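Local coordinates for protein ATP-dependent DNA helicase PIF1 (Candida albicans, PDB 7OTJ) that probably couples ATP hydrolysis to 5'-3' unwinding of DNA, including G-quadruplexes and forked RNA-DNA hybrids, in maintaining the nuclear and mitochondrial genomes, at residues A[9-14]-A[184-189]; A[99-104]-A[135-140]; A[267-272]-A[435-440]; A[421-426]-A[440-445]. All blocks are in the same frame, centred on the assembly; numbering follows the deposited sequence.

Contact 1: residues A[9-14]-A[184-189]; sequences EYVLKQ and ITLKEI
In the P-loop ATPase core, helix 6-16 lies against edge strand 182-186 of the parallel sheet, and Tyr10, Val11 and Gln14 on the helix close round Ile184 on the strand. The two elements run almost antiparallel, 151° between their directions, with short-segment axes 9.6 Å apart at closest approach. No hydrogen bond crosses between the segments; the join is apolar. Val11 is the central helix residue: its CG2 branch is anti to the carbonyl carbon. The side chains of Val11 and Ile184 point opposite ways as they pass, and Val11 CG2 meets Ile184 CG2 at 3.6 Å. The same methyl reaches Leu186 CD2 at 4.1 Å, so one branch spans Ile184 and Leu186. The other arm of Ile184 ends between two helix side chains one turn apart, with CD1 3.8 Å from Tyr10 CE2, obliquely to the ring, and 3.7 Å from Gln14 CG. Gln14 in turn lays its CG over one face of the Tyr10 ring, offset toward the rim. The sheet continues from this edge into strand 21-25, whose Phe22 and Thr24 share backbone hydrogen bonds with Ile184. That strand leads into the Walker A loop; Thr29 and Lys31 beyond it pack on Leu186, whose side chain comes within about 6 Å of the bound ADP, nearest atoms. Gln8, on the same helix, lines the ADP pocket, and Leu34 of helix 31-45 packs on Val11.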
loop_
_atom_site.group_PDB
_atom_site.type_symbol
_atom_site.label_atom_id
_atom_site.label_comp_id
_atom_site.label_asym_id
_atom_site.label_seq_id
_atom_site.Cartn_x
_atom_site.Cartn_y
_atom_site.Cartn_z
ATOM N N GLU A 9 0.682 24.147 0.085
ATOM C CA GLU A 9 1.122 24.912 1.248
ATOM C C GLU A 9 -0.049 25.259 2.160
ATOM O O GLU A 9 0.090 25.250 3.390
ATOM C CB GLU A 9 1.841 26.189 0.802
ATOM C CG GLU A 9 3.233 25.976 0.211
ATOM C CD GLU A 9 4.269 25.623 1.263
ATOM O OE1 GLU A 9 4.004 25.854 2.463
ATOM O OE2 GLU A 9 5.349 25.114 0.892
ATOM N N TYR A 10 -1.212 25.567 1.579
ATOM C CA TYR A 10 -2.363 25.941 2.398
ATOM C C TYR A 10 -2.832 24.778 3.264
ATOM O O TYR A 10 -3.165 24.968 4.439
ATOM C CB TYR A 10 -3.498 26.447 1.509
ATOM C CG TYR A 10 -4.766 26.773 2.264
ATOM C CD1 TYR A 10 -4.916 27.991 2.920
ATOM C CD2 TYR A 10 -5.816 25.866 2.317
ATOM C CE1 TYR A 10 -6.073 28.291 3.607
ATOM C CE2 TYR A 10 -6.976 26.158 3.005
ATOM C CZ TYR A 10 -7.100 27.371 3.648
ATOM O OH TYR A 10 -8.259 27.661 4.333
ATOM N N VAL A 11 -2.860 23.568 2.700
ATOM C CA VAL A 11 -3.194 22.374 3.475
ATOM C C VAL A 11 -2.185 22.176 4.596
ATOM O O VAL A 11 -2.551 21.967 5.758
ATOM C CB VAL A 11 -3.261 21.141 2.555
ATOM C CG1 VAL A 11 -3.641 19.889 3.343
ATOM C CG2 VAL A 11 -4.217 21.381 1.396
ATOM N N LEU A 12 -0.894 22.208 4.251
ATOM C CA LEU A 12 0.153 22.086 5.259
ATOM C C LEU A 12 -0.030 23.105 6.375
ATOM O O LEU A 12 0.120 22.775 7.557
ATOM C CB LEU A 12 1.521 22.252 4.598
ATOM C CG LEU A 12 2.727 22.335 5.531
ATOM C CD1 LEU A 12 2.907 21.033 6.293
ATOM C CD2 LEU A 12 3.976 22.667 4.748
ATOM N N LYS A 13 -0.384 24.345 6.016
ATOM C CA LYS A 13 -0.630 25.386 7.011
ATOM C C LYS A 13 -1.755 24.996 7.959
ATOM O O LYS A 13 -1.651 25.196 9.175
ATOM C CB LYS A 13 -0.960 26.704 6.310
ATOM C CG LYS A 13 -1.389 27.838 7.235
ATOM C CD LYS A 13 -1.821 29.063 6.428
ATOM C CE LYS A 13 -2.405 30.157 7.310
ATOM N NZ LYS A 13 -1.392 30.724 8.238
ATOM N N GLN A 14 -2.842 24.439 7.419
ATOM C CA GLN A 14 -3.963 24.041 8.262
ATOM C C GLN A 14 -3.583 22.885 9.175
ATOM O O GLN A 14 -3.920 22.890 10.365
ATOM C CB GLN A 14 -5.159 23.656 7.391
ATOM C CG GLN A 14 -5.586 24.735 6.418
ATOM C CD GLN A 14 -6.083 25.969 7.125
ATOM O OE1 GLN A 14 -6.757 25.878 8.150
ATOM N NE2 GLN A 14 -5.745 27.135 6.588
ATOM N N ILE A 184 -10.402 19.990 2.456
ATOM C CA ILE A 184 -9.696 20.803 1.475
ATOM C C ILE A 184 -9.444 19.940 0.248
ATOM O O ILE A 184 -9.108 18.758 0.370
ATOM C CB ILE A 184 -8.368 21.358 2.033
ATOM C CG1 ILE A 184 -8.602 22.078 3.362
ATOM C CG2 ILE A 184 -7.725 22.300 1.032
ATOM C CD1 ILE A 184 -7.328 22.490 4.067
ATOM N N THR A 185 -9.629 20.528 -0.930
ATOM C CA THR A 185 -9.515 19.817 -2.197
ATOM C C THR A 185 -8.344 20.377 -2.991
ATOM O O THR A 185 -8.329 21.567 -3.325
ATOM C CB THR A 185 -10.813 19.922 -3.000
ATOM O OG1 THR A 185 -11.869 19.276 -2.274
ATOM C CG2 THR A 185 -10.652 19.264 -4.382
ATOM N N LEU A 186 -7.350 19.531 -3.250
ATOM C CA LEU A 186 -6.308 19.843 -4.219
ATOM C C LEU A 186 -6.843 19.645 -5.634
ATOM O O LEU A 186 -7.514 18.650 -5.924
ATOM C CB LEU A 186 -5.088 18.953 -3.991
ATOM C CG LEU A 186 -4.274 19.143 -2.715
ATOM C CD1 LEU A 186 -3.098 18.180 -2.698
ATOM C CD2 LEU A 186 -3.790 20.574 -2.614
ATOM N N LYS A 187 -6.521 20.579 -6.533
ATOM C CA LYS A 187 -7.113 20.570 -7.866
ATOM C C LYS A 187 -6.126 20.358 -9.005
ATOM O O LYS A 187 -6.555 19.943 -10.086
ATOM C CB LYS A 187 -7.881 21.876 -8.125
ATOM C CG LYS A 187 -9.243 21.950 -7.439
ATOM C CD LYS A 187 -9.453 23.308 -6.780
ATOM C CE LYS A 187 -9.318 24.449 -7.781
ATOM N NZ LYS A 187 -9.564 25.780 -7.153
ATOM N N GLU A 188 -4.834 20.610 -8.808
ATOM C CA GLU A 188 -3.858 20.533 -9.890
ATOM C C GLU A 188 -3.264 19.129 -9.967
ATOM O O GLU A 188 -2.621 18.666 -9.016
ATOM C CB GLU A 188 -2.757 21.572 -9.683
ATOM C CG GLU A 188 -1.647 21.525 -10.716
ATOM C CD GLU A 188 -0.517 22.488 -10.398
ATOM O OE1 GLU A 188 0.295 22.769 -11.306
ATOM O OE2 GLU A 188 -0.438 22.961 -9.243
ATOM N N ILE A 189 -3.429 18.478 -11.116
ATOM C CA ILE A 189 -2.949 17.116 -11.322
ATOM C C ILE A 189 -1.516 17.182 -11.842
ATOM O O ILE A 189 -1.245 17.841 -12.849
ATOM C CB ILE A 189 -3.866 16.352 -12.289
ATOM C CG1 ILE A 189 -5.187 16.021 -11.598
ATOM C CG2 ILE A 189 -3.200 15.080 -12.813
ATOM C CD1 ILE A 189 -6.187 15.344 -12.488
#

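Contact 2: residues A[99-104]-A[135-140]; sequences RETRVL and GGIQLV. With PO4 (phosphate ion), chain P.
Val103 and Gln138 sit side by side on one face of a parallel strand pair and point the same way, with Val103 CG2 beside Gln138 CB (4.0 Å) and Gln138 OE1. On that face Val140 comes across Val103 at a slant, its CG2 3.8 Å from Val103 CG1. Leu104 takes the other face, where its CB rests 3.6 Å from Ile137 CG2, the branch that stands anti to the backbone N of Ile137. The same isoleucine reaches back with its CG2 to Thr101 CG2 at 4.0 Å. Three backbone bonds set this register: Gln138 N to Arg102 O, Leu104 N to Gln138 O (2.7 Å) and Val140 N to Leu104 O. Gln138, a buried residue, runs straight out beyond CG (chi2 -171°), and its NE2 is held by the carbonyls of Val15 and Val19. Arg102, bent at chi2 and chi3, brings its NH2 to within 3.0 Å of O1 of a phosphate, probably from the crystallisation liquor; its hydrogen bond to O3 is weak. The pair belongs to a beta-alpha-beta unit in which helix 114-128 connects strands 103-107 and 138-143. Strand 50-54 flanks the first, strand 21-25 the second, and Phe71 of helix 68-72 packs on Thr101 and Leu104.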
loop_
_atom_site.group_PDB
_atom_site.type_symbol
_atom_site.label_atom_id
_atom_site.label_comp_id
_atom_site.label_asym_id
_atom_site.label_seq_id
_atom_site.Cartn_x
_atom_site.Cartn_y
_atom_site.Cartn_z
ATOM N N ARG A 99 -0.900 6.125 23.555
ATOM C CA ARG A 99 -0.920 7.250 24.482
ATOM C C ARG A 99 0.047 8.354 24.083
ATOM O O ARG A 99 -0.221 9.529 24.359
ATOM C CB ARG A 99 -0.611 6.781 25.905
ATOM C CG ARG A 99 -1.753 6.020 26.557
ATOM C CD ARG A 99 -1.431 5.622 27.987
ATOM N NE ARG A 99 -0.194 4.853 28.072
ATOM C CZ ARG A 99 0.940 5.310 28.591
ATOM N NH1 ARG A 99 1.026 6.530 29.098
ATOM N NH2 ARG A 99 2.011 4.519 28.602
ATOM N N GLU A 100 1.142 8.015 23.406
ATOM C CA GLU A 100 2.112 9.017 22.986
ATOM C C GLU A 100 1.777 9.658 21.642
ATOM O O GLU A 100 2.458 10.613 21.250
ATOM C CB GLU A 100 3.515 8.401 22.913
ATOM C CG GLU A 100 4.005 7.790 24.218
ATOM C CD GLU A 100 5.427 7.269 24.115
ATOM O OE1 GLU A 100 6.226 7.514 25.046
ATOM O OE2 GLU A 100 5.747 6.613 23.099
ATOM N N THR A 101 0.757 9.173 20.933
ATOM C CA THR A 101 0.421 9.710 19.618
ATOM C C THR A 101 -0.314 11.039 19.755
ATOM O O THR A 101 -1.275 11.152 20.521
ATOM C CB THR A 101 -0.433 8.713 18.821
ATOM O OG1 THR A 101 0.359 7.583 18.441
ATOM C CG2 THR A 101 -0.986 9.362 17.557
ATOM N N ARG A 102 0.138 12.045 19.001
ATOM C CA ARG A 102 -0.527 13.342 18.939
ATOM C C ARG A 102 -1.267 13.580 17.635
ATOM O O ARG A 102 -2.316 14.227 17.646
ATOM C CB ARG A 102 0.483 14.479 19.134
ATOM C CG ARG A 102 1.208 14.439 20.463
ATOM C CD ARG A 102 0.242 14.605 21.626
ATOM N NE ARG A 102 -0.475 15.872 21.559
ATOM C CZ ARG A 102 0.004 17.027 22.001
ATOM N NH1 ARG A 102 1.197 17.106 22.571
ATOM N NH2 ARG A 102 -0.726 18.131 21.856
ATOM N N VAL A 103 -0.745 13.081 16.517
ATOM C CA VAL A 103 -1.378 13.217 15.214
ATOM C C VAL A 103 -1.462 11.835 14.587
ATOM O O VAL A 103 -0.490 11.072 14.614
ATOM C CB VAL A 103 -0.590 14.178 14.298
ATOM C CG1 VAL A 103 -1.268 14.312 12.930
ATOM C CG2 VAL A 103 -0.414 15.529 14.956
ATOM N N LEU A 104 -2.612 11.523 13.992
ATOM C CA LEU A 104 -2.801 10.266 13.277
ATOM C C LEU A 104 -3.059 10.603 11.818
ATOM O O LEU A 104 -4.095 11.191 11.481
ATOM C CB LEU A 104 -3.948 9.447 13.864
ATOM C CG LEU A 104 -4.302 8.155 13.121
ATOM C CD1 LEU A 104 -3.084 7.263 12.946
ATOM C CD2 LEU A 104 -5.393 7.411 13.863
ATOM N N GLY A 135 -9.966 10.782 21.098
ATOM C CA GLY A 135 -9.202 10.908 22.328
ATOM C C GLY A 135 -8.169 12.010 22.292
ATOM O O GLY A 135 -7.089 11.860 22.873
ATOM N N GLY A 136 -8.457 13.099 21.581
ATOM C CA GLY A 136 -7.572 14.241 21.485
ATOM C C GLY A 136 -6.559 14.173 20.362
ATOM O O GLY A 136 -5.896 15.182 20.085
ATOM N N ILE A 137 -6.428 13.024 19.696
ATOM C CA ILE A 137 -5.478 12.886 18.598
ATOM C C ILE A 137 -5.951 13.716 17.414
ATOM O O ILE A 137 -7.135 13.701 17.062
ATOM C CB ILE A 137 -5.310 11.409 18.212
ATOM C CG1 ILE A 137 -4.746 10.615 19.396
ATOM C CG2 ILE A 137 -4.435 11.285 16.976
ATOM C CD1 ILE A 137 -4.760 9.110 19.203
ATOM N N GLN A 138 -5.032 14.454 16.800
ATOM C CA GLN A 138 -5.359 15.173 15.578
ATOM C C GLN A 138 -5.437 14.178 14.419
ATOM O O GLN A 138 -4.455 13.495 14.107
ATOM C CB GLN A 138 -4.322 16.258 15.293
ATOM C CG GLN A 138 -4.593 17.055 14.017
ATOM C CD GLN A 138 -3.438 17.969 13.638
ATOM O OE1 GLN A 138 -2.437 18.056 14.350
ATOM N NE2 GLN A 138 -3.573 18.653 12.509
ATOM N N LEU A 139 -6.604 14.083 13.796
ATOM C CA LEU A 139 -6.799 13.169 12.683
ATOM C C LEU A 139 -6.530 13.906 11.377
ATOM O O LEU A 139 -7.092 14.980 11.138
ATOM C CB LEU A 139 -8.218 12.605 12.706
ATOM C CG LEU A 139 -8.587 11.598 11.623
ATOM C CD1 LEU A 139 -7.704 10.371 11.728
ATOM C CD2 LEU A 139 -10.047 11.221 11.764
ATOM N N VAL A 140 -5.651 13.339 10.551
ATOM C CA VAL A 140 -5.327 13.884 9.232
ATOM C C VAL A 140 -5.621 12.784 8.221
ATOM O O VAL A 140 -4.803 11.877 8.023
ATOM C CB VAL A 140 -3.871 14.352 9.124
ATOM C CG1 VAL A 140 -3.571 14.837 7.694
ATOM C CG2 VAL A 140 -3.561 15.443 10.162
HETATM P P PO4 P . -2.495 18.773 18.659
HETATM O O1 PO4 P . -2.227 19.716 19.809
HETATM O O2 PO4 P . -3.791 19.171 17.992
HETATM O O3 PO4 P . -2.603 17.348 19.155
HETATM O O4 PO4 P . -1.367 18.864 17.660
#

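Contact 3: residues A[267-272]-A[435-440]; sequences GILPEP and VLVSRI
Gly267 and Val437 form an antiparallel, non-hydrogen-bonded pair where strand 259-267 ends against strand 435-446, in a curled antiparallel sheet, several strands of which (286-289, 294-297, 310-316) fall in the SH3-like 2B family region of Pif1. Their CA atoms are 4.0 Å apart. The partner strand turns a corner here: Leu436 and Val437 both face Thr428 of strand 424-429 in a classic beta bulge. Polar contacts between the two segments converge on one carbonyl. Leu436 O accepts Ile268 N at 2.9 Å, the donor tilted 29° from the carbonyl plane, and takes a second, weak bond from Leu269 N. The loop that leaves strand 259-267 is thus tied at its first two residues. Farther along the strand, Arg439 forms a salt bridge with Asp265 of strand 259-267. Apolar contacts lie beside the double acceptor. Leu269 straddles the bulge: its CG lies 3.8 Å from Leu436 CB, while its CD1 reaches Val437 CG2 at 3.6 Å, the side chains of Leu269 and Val437 at about a right angle. Val437, buried, is also packed by Lys274, Val277 and Leu278 of helix 273-279, so strand, loop and helix meet round it. Ile268 holds CG1 between its backbone N and carbonyl carbon (chi1 62°), which turns the chain toward Val435 and Leu436. Its CD1 ends 4.0 Å from Leu436 CD2 and 3.6 Å from Val435 O.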
loop_
_atom_site.group_PDB
_atom_site.type_symbol
_atom_site.label_atom_id
_atom_site.label_comp_id
_atom_site.label_asym_id
_atom_site.label_seq_id
_atom_site.Cartn_x
_atom_site.Cartn_y
_atom_site.Cartn_z
ATOM N N GLY A 267 5.901 -23.665 14.144
ATOM C CA GLY A 267 4.979 -23.002 15.046
ATOM C C GLY A 267 4.344 -23.899 16.087
ATOM O O GLY A 267 4.221 -25.112 15.888
ATOM N N ILE A 268 3.933 -23.305 17.207
ATOM C CA ILE A 268 3.323 -24.044 18.306
ATOM C C ILE A 268 1.800 -23.943 18.291
ATOM O O ILE A 268 1.143 -24.414 19.223
ATOM C CB ILE A 268 3.885 -23.583 19.660
ATOM C CG1 ILE A 268 3.569 -22.103 19.895
ATOM C CG2 ILE A 268 5.385 -23.856 19.742
ATOM C CD1 ILE A 268 4.123 -21.561 21.189
ATOM N N LEU A 269 1.226 -23.345 17.257
ATOM C CA LEU A 269 -0.221 -23.342 17.140
ATOM C C LEU A 269 -0.712 -24.669 16.563
ATOM O O LEU A 269 -0.025 -25.293 15.752
ATOM C CB LEU A 269 -0.693 -22.203 16.246
ATOM C CG LEU A 269 -0.635 -20.760 16.732
ATOM C CD1 LEU A 269 -1.297 -19.888 15.669
ATOM C CD2 LEU A 269 -1.295 -20.578 18.110
ATOM N N PRO A 270 -1.892 -25.121 16.973
ATOM C CA PRO A 270 -2.471 -26.332 16.381
ATOM C C PRO A 270 -2.976 -26.068 14.969
ATOM O O PRO A 270 -3.033 -24.932 14.496
ATOM C CB PRO A 270 -3.615 -26.676 17.337
ATOM C CG PRO A 270 -4.027 -25.357 17.907
ATOM C CD PRO A 270 -2.768 -24.532 18.002
ATOM N N GLU A 271 -3.314 -27.153 14.274
ATOM C CA GLU A 271 -3.963 -27.007 12.981
ATOM C C GLU A 271 -5.474 -26.941 13.155
ATOM O O GLU A 271 -6.023 -27.455 14.136
ATOM C CB GLU A 271 -3.596 -28.179 12.063
ATOM C CG GLU A 271 -2.121 -28.281 11.683
ATOM C CD GLU A 271 -1.668 -27.221 10.684
ATOM O OE1 GLU A 271 -2.488 -26.373 10.278
ATOM O OE2 GLU A 271 -0.479 -27.242 10.302
ATOM N N PRO A 272 -6.196 -26.347 12.193
ATOM C CA PRO A 272 -5.744 -25.679 10.966
ATOM C C PRO A 272 -5.238 -24.252 11.210
ATOM O O PRO A 272 -4.821 -23.581 10.261
ATOM C CB PRO A 272 -7.003 -25.670 10.103
ATOM C CG PRO A 272 -8.105 -25.534 11.100
ATOM C CD PRO A 272 -7.661 -26.269 12.345
ATOM N N VAL A 435 6.757 -16.724 20.198
ATOM C CA VAL A 435 6.405 -16.826 18.787
ATOM C C VAL A 435 5.464 -18.010 18.608
ATOM O O VAL A 435 5.762 -19.131 19.034
ATOM C CB VAL A 435 7.662 -16.968 17.917
ATOM C CG1 VAL A 435 8.660 -17.892 18.581
ATOM C CG2 VAL A 435 7.300 -17.488 16.540
ATOM N N LEU A 436 4.300 -17.752 18.017
ATOM C CA LEU A 436 3.305 -18.795 17.811
ATOM C C LEU A 436 3.434 -19.453 16.445
ATOM O O LEU A 436 3.202 -20.661 16.320
ATOM C CB LEU A 436 1.897 -18.214 17.983
ATOM C CG LEU A 436 1.605 -17.494 19.313
ATOM C CD1 LEU A 436 0.201 -16.914 19.337
ATOM C CD2 LEU A 436 1.811 -18.414 20.508
ATOM N N VAL A 437 3.841 -18.692 15.432
ATOM C CA VAL A 437 4.072 -19.201 14.087
ATOM C C VAL A 437 5.314 -18.509 13.542
ATOM O O VAL A 437 5.515 -17.313 13.774
ATOM C CB VAL A 437 2.859 -18.959 13.164
ATOM C CG1 VAL A 437 3.195 -19.353 11.751
ATOM C CG2 VAL A 437 1.654 -19.736 13.644
ATOM N N SER A 438 6.168 -19.272 12.852
ATOM C CA SER A 438 7.383 -18.737 12.253
ATOM C C SER A 438 7.511 -19.190 10.803
ATOM O O SER A 438 7.299 -20.367 10.488
ATOM C CB SER A 438 8.614 -19.175 13.048
ATOM O OG SER A 438 9.800 -18.653 12.479
ATOM N N ARG A 439 7.900 -18.262 9.930
ATOM C CA ARG A 439 8.243 -18.583 8.551
ATOM C C ARG A 439 9.558 -17.908 8.202
ATOM O O ARG A 439 9.700 -16.693 8.372
ATOM C CB ARG A 439 7.167 -18.143 7.550
ATOM C CG ARG A 439 7.680 -18.161 6.104
ATOM C CD ARG A 439 6.581 -17.962 5.079
ATOM N NE ARG A 439 5.702 -19.121 4.996
ATOM C CZ ARG A 439 4.557 -19.145 4.329
ATOM N NH1 ARG A 439 4.134 -18.093 3.642
ATOM N NH2 ARG A 439 3.812 -20.248 4.363
ATOM N N ILE A 440 10.505 -18.693 7.700
ATOM C CA ILE A 440 11.807 -18.192 7.284
ATOM C C ILE A 440 11.862 -18.294 5.770
ATOM O O ILE A 440 11.667 -19.377 5.202
ATOM C CB ILE A 440 12.955 -18.969 7.948
ATOM C CG1 ILE A 440 12.867 -18.830 9.473
ATOM C CG2 ILE A 440 14.299 -18.473 7.435
ATOM C CD1 ILE A 440 13.931 -19.594 10.229
#

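Contact 4: residues A[421-426]-A[440-445]; sequences VEPEQW and IQFPLI
In the beta hairpin of strands 424-429 and 435-446, Glu424 faces Gln441 as an antiparallel hydrogen-bonded pair, and Gln425 faces Ile440 as the non-hydrogen-bonded pair beside it. Gln441 N gives to Glu424 O at 3.0 Å; the return bond, Glu424 N to Gln441 O, is 2.8 Å long and has its donor above the carbonyl plane, 43° out of it. Past this pair the strand ladder stops, but the chains stay close, and proline and aromatic packing takes over. Pro423 and Phe442 lie side by side, with Pro423 CB over the centre of one ring face and Pro423 CD 3.5 Å from Phe442 CE1. Tyr261 and Tyr403 also meet the Phe442 ring. Pro443 centres an inverse gamma turn, closed by Leu444 N on Phe442 O, and this kink puts its ring between Val421 and Trp426. Val421 CG1, which is anti to the backbone N (chi1 180°), reaches Pro443 CD at 3.6 Å and Leu444 CD1 at 3.9 Å. The indole folds back across the hairpin with Gln441 O and Pro443 CA at its edge, while Lys299 makes a cation-pi contact with it. Gln441 bends at chi2; its NE2 is bound by the carbonyls of Tyr261 and Pro284, and its OE1 accepts the next backbone amide, Phe442 N. Trp426 CH2 ends 3.7 Å from Pro443 CB, the two side chains at about a right angle.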
loop_
_atom_site.group_PDB
_atom_site.type_symbol
_atom_site.label_atom_id
_atom_site.label_comp_id
_atom_site.label_asym_id
_atom_site.label_seq_id
_atom_site.Cartn_x
_atom_site.Cartn_y
_atom_site.Cartn_z
ATOM N N VAL A 421 20.870 -11.004 -0.770
ATOM C CA VAL A 421 19.622 -11.048 -0.015
ATOM C C VAL A 421 19.629 -12.297 0.862
ATOM O O VAL A 421 19.564 -13.421 0.358
ATOM C CB VAL A 421 18.405 -11.040 -0.947
ATOM C CG1 VAL A 421 17.120 -11.094 -0.143
ATOM C CG2 VAL A 421 18.423 -9.815 -1.839
ATOM N N GLU A 422 19.688 -12.099 2.181
ATOM C CA GLU A 422 19.667 -13.178 3.157
ATOM C C GLU A 422 18.237 -13.519 3.561
ATOM O O GLU A 422 17.323 -12.707 3.396
ATOM C CB GLU A 422 20.486 -12.783 4.385
ATOM C CG GLU A 422 21.975 -12.636 4.114
ATOM C CD GLU A 422 22.777 -12.398 5.378
ATOM O OE1 GLU A 422 22.473 -11.428 6.101
ATOM O OE2 GLU A 422 23.703 -13.189 5.653
ATOM N N PRO A 423 17.999 -14.720 4.090
ATOM C CA PRO A 423 16.650 -15.053 4.559
ATOM C C PRO A 423 16.287 -14.288 5.823
ATOM O O PRO A 423 17.147 -13.933 6.635
ATOM C CB PRO A 423 16.725 -16.562 4.821
ATOM C CG PRO A 423 18.161 -16.825 5.086
ATOM C CD PRO A 423 18.915 -15.868 4.204
ATOM N N GLU A 424 14.985 -14.044 5.981
ATOM C CA GLU A 424 14.438 -13.306 7.110
ATOM C C GLU A 424 13.344 -14.132 7.768
ATOM O O GLU A 424 12.849 -15.106 7.197
ATOM C CB GLU A 424 13.867 -11.955 6.673
ATOM C CG GLU A 424 14.913 -10.963 6.228
ATOM C CD GLU A 424 15.891 -10.637 7.332
ATOM O OE1 GLU A 424 17.111 -10.757 7.101
ATOM O OE2 GLU A 424 15.436 -10.277 8.438
ATOM N N GLN A 425 12.970 -13.739 8.984
ATOM C CA GLN A 425 11.941 -14.436 9.744
ATOM C C GLN A 425 10.732 -13.533 9.956
ATOM O O GLN A 425 10.876 -12.380 10.376
ATOM C CB GLN A 425 12.479 -14.918 11.093
ATOM C CG GLN A 425 11.454 -15.709 11.902
ATOM C CD GLN A 425 11.891 -15.978 13.329
ATOM O OE1 GLN A 425 12.711 -15.253 13.892
ATOM N NE2 GLN A 425 11.334 -17.022 13.926
ATOM N N TRP A 426 9.549 -14.063 9.661
ATOM C CA TRP A 426 8.276 -13.438 9.995
ATOM C C TRP A 426 7.602 -14.277 11.069
ATOM O O TRP A 426 7.541 -15.506 10.956
ATOM C CB TRP A 426 7.370 -13.316 8.766
ATOM C CG TRP A 426 7.861 -12.349 7.719
ATOM C CD1 TRP A 426 7.443 -11.065 7.527
ATOM C CD2 TRP A 426 8.857 -12.598 6.718
ATOM N NE1 TRP A 426 8.116 -10.496 6.472
ATOM C CE2 TRP A 426 8.991 -11.417 5.959
ATOM C CE3 TRP A 426 9.650 -13.704 6.395
ATOM C CZ2 TRP A 426 9.885 -11.311 4.894
ATOM C CZ3 TRP A 426 10.538 -13.596 5.337
ATOM C CH2 TRP A 426 10.648 -12.408 4.599
ATOM N N ILE A 440 10.505 -18.693 7.700
ATOM C CA ILE A 440 11.807 -18.192 7.284
ATOM C C ILE A 440 11.862 -18.294 5.770
ATOM O O ILE A 440 11.667 -19.377 5.202
ATOM C CB ILE A 440 12.955 -18.969 7.948
ATOM C CG1 ILE A 440 12.867 -18.830 9.473
ATOM C CG2 ILE A 440 14.299 -18.473 7.435
ATOM C CD1 ILE A 440 13.931 -19.594 10.229
ATOM N N GLN A 441 12.105 -17.161 5.119
ATOM C CA GLN A 441 12.134 -17.076 3.669
ATOM C C GLN A 441 12.928 -15.836 3.294
ATOM O O GLN A 441 13.056 -14.900 4.086
ATOM C CB GLN A 441 10.714 -17.013 3.092
ATOM C CG GLN A 441 10.627 -16.920 1.570
ATOM C CD GLN A 441 11.107 -18.180 0.879
ATOM O OE1 GLN A 441 12.310 -18.398 0.719
ATOM N NE2 GLN A 441 10.165 -19.021 0.468
ATOM N N PHE A 442 13.466 -15.841 2.084
ATOM C CA PHE A 442 14.058 -14.628 1.551
ATOM C C PHE A 442 12.972 -13.574 1.360
ATOM O O PHE A 442 11.863 -13.896 0.919
ATOM C CB PHE A 442 14.764 -14.910 0.227
ATOM C CG PHE A 442 15.892 -15.889 0.348
ATOM C CD1 PHE A 442 17.174 -15.455 0.636
ATOM C CD2 PHE A 442 15.668 -17.246 0.197
ATOM C CE1 PHE A 442 18.211 -16.352 0.760
ATOM C CE2 PHE A 442 16.701 -18.149 0.320
ATOM C CZ PHE A 442 17.976 -17.702 0.600
ATOM N N PRO A 443 13.248 -12.317 1.690
ATOM C CA PRO A 443 12.215 -11.269 1.596
ATOM C C PRO A 443 12.009 -10.773 0.169
ATOM O O PRO A 443 12.204 -9.595 -0.144
ATOM C CB PRO A 443 12.775 -10.182 2.520
ATOM C CG PRO A 443 14.249 -10.327 2.378
ATOM C CD PRO A 443 14.505 -11.806 2.260
ATOM N N LEU A 444 11.569 -11.674 -0.710
ATOM C CA LEU A 444 11.405 -11.345 -2.118
ATOM C C LEU A 444 10.143 -11.992 -2.662
ATOM O O LEU A 444 9.763 -13.089 -2.244
ATOM C CB LEU A 444 12.614 -11.808 -2.948
ATOM C CG LEU A 444 13.994 -11.240 -2.610
ATOM C CD1 LEU A 444 15.075 -11.968 -3.395
ATOM C CD2 LEU A 444 14.045 -9.747 -2.882
ATOM N N ILE A 445 9.484 -11.283 -3.576
ATOM C CA ILE A 445 8.387 -11.807 -4.378
ATOM C C ILE A 445 8.640 -11.398 -5.821
ATOM O O ILE A 445 9.198 -10.330 -6.088
ATOM C CB ILE A 445 7.007 -11.304 -3.899
ATOM C CG1 ILE A 445 6.972 -9.779 -3.894
ATOM C CG2 ILE A 445 6.668 -11.872 -2.524
ATOM C CD1 ILE A 445 5.612 -9.223 -3.608
#

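Contacts 1 and 2 share the parallel sheet of the ATPase core, their centres 21 Å apart; contact 2 is nested in the chain loop that contact 1 closes, and sits at strands 103-107 and 138-143, inside the sheet's edge at 182-186. Contacts 3 and 4 follow later in the chain, where their segments alternate, and lie in the curled antiparallel sheet. They share Ile440 and strand 435-446, with centres 17 Å apart, and the backbone bond of Trp426 N to Arg439 O joins them. Contacts 1 and 3 lie 47 Å apart, centre to centre, on opposite sides of the chain's centre: contacts 1 and 2 belong to the nucleotide-binding core, contacts 3 and 4 to a separate beta-rich region.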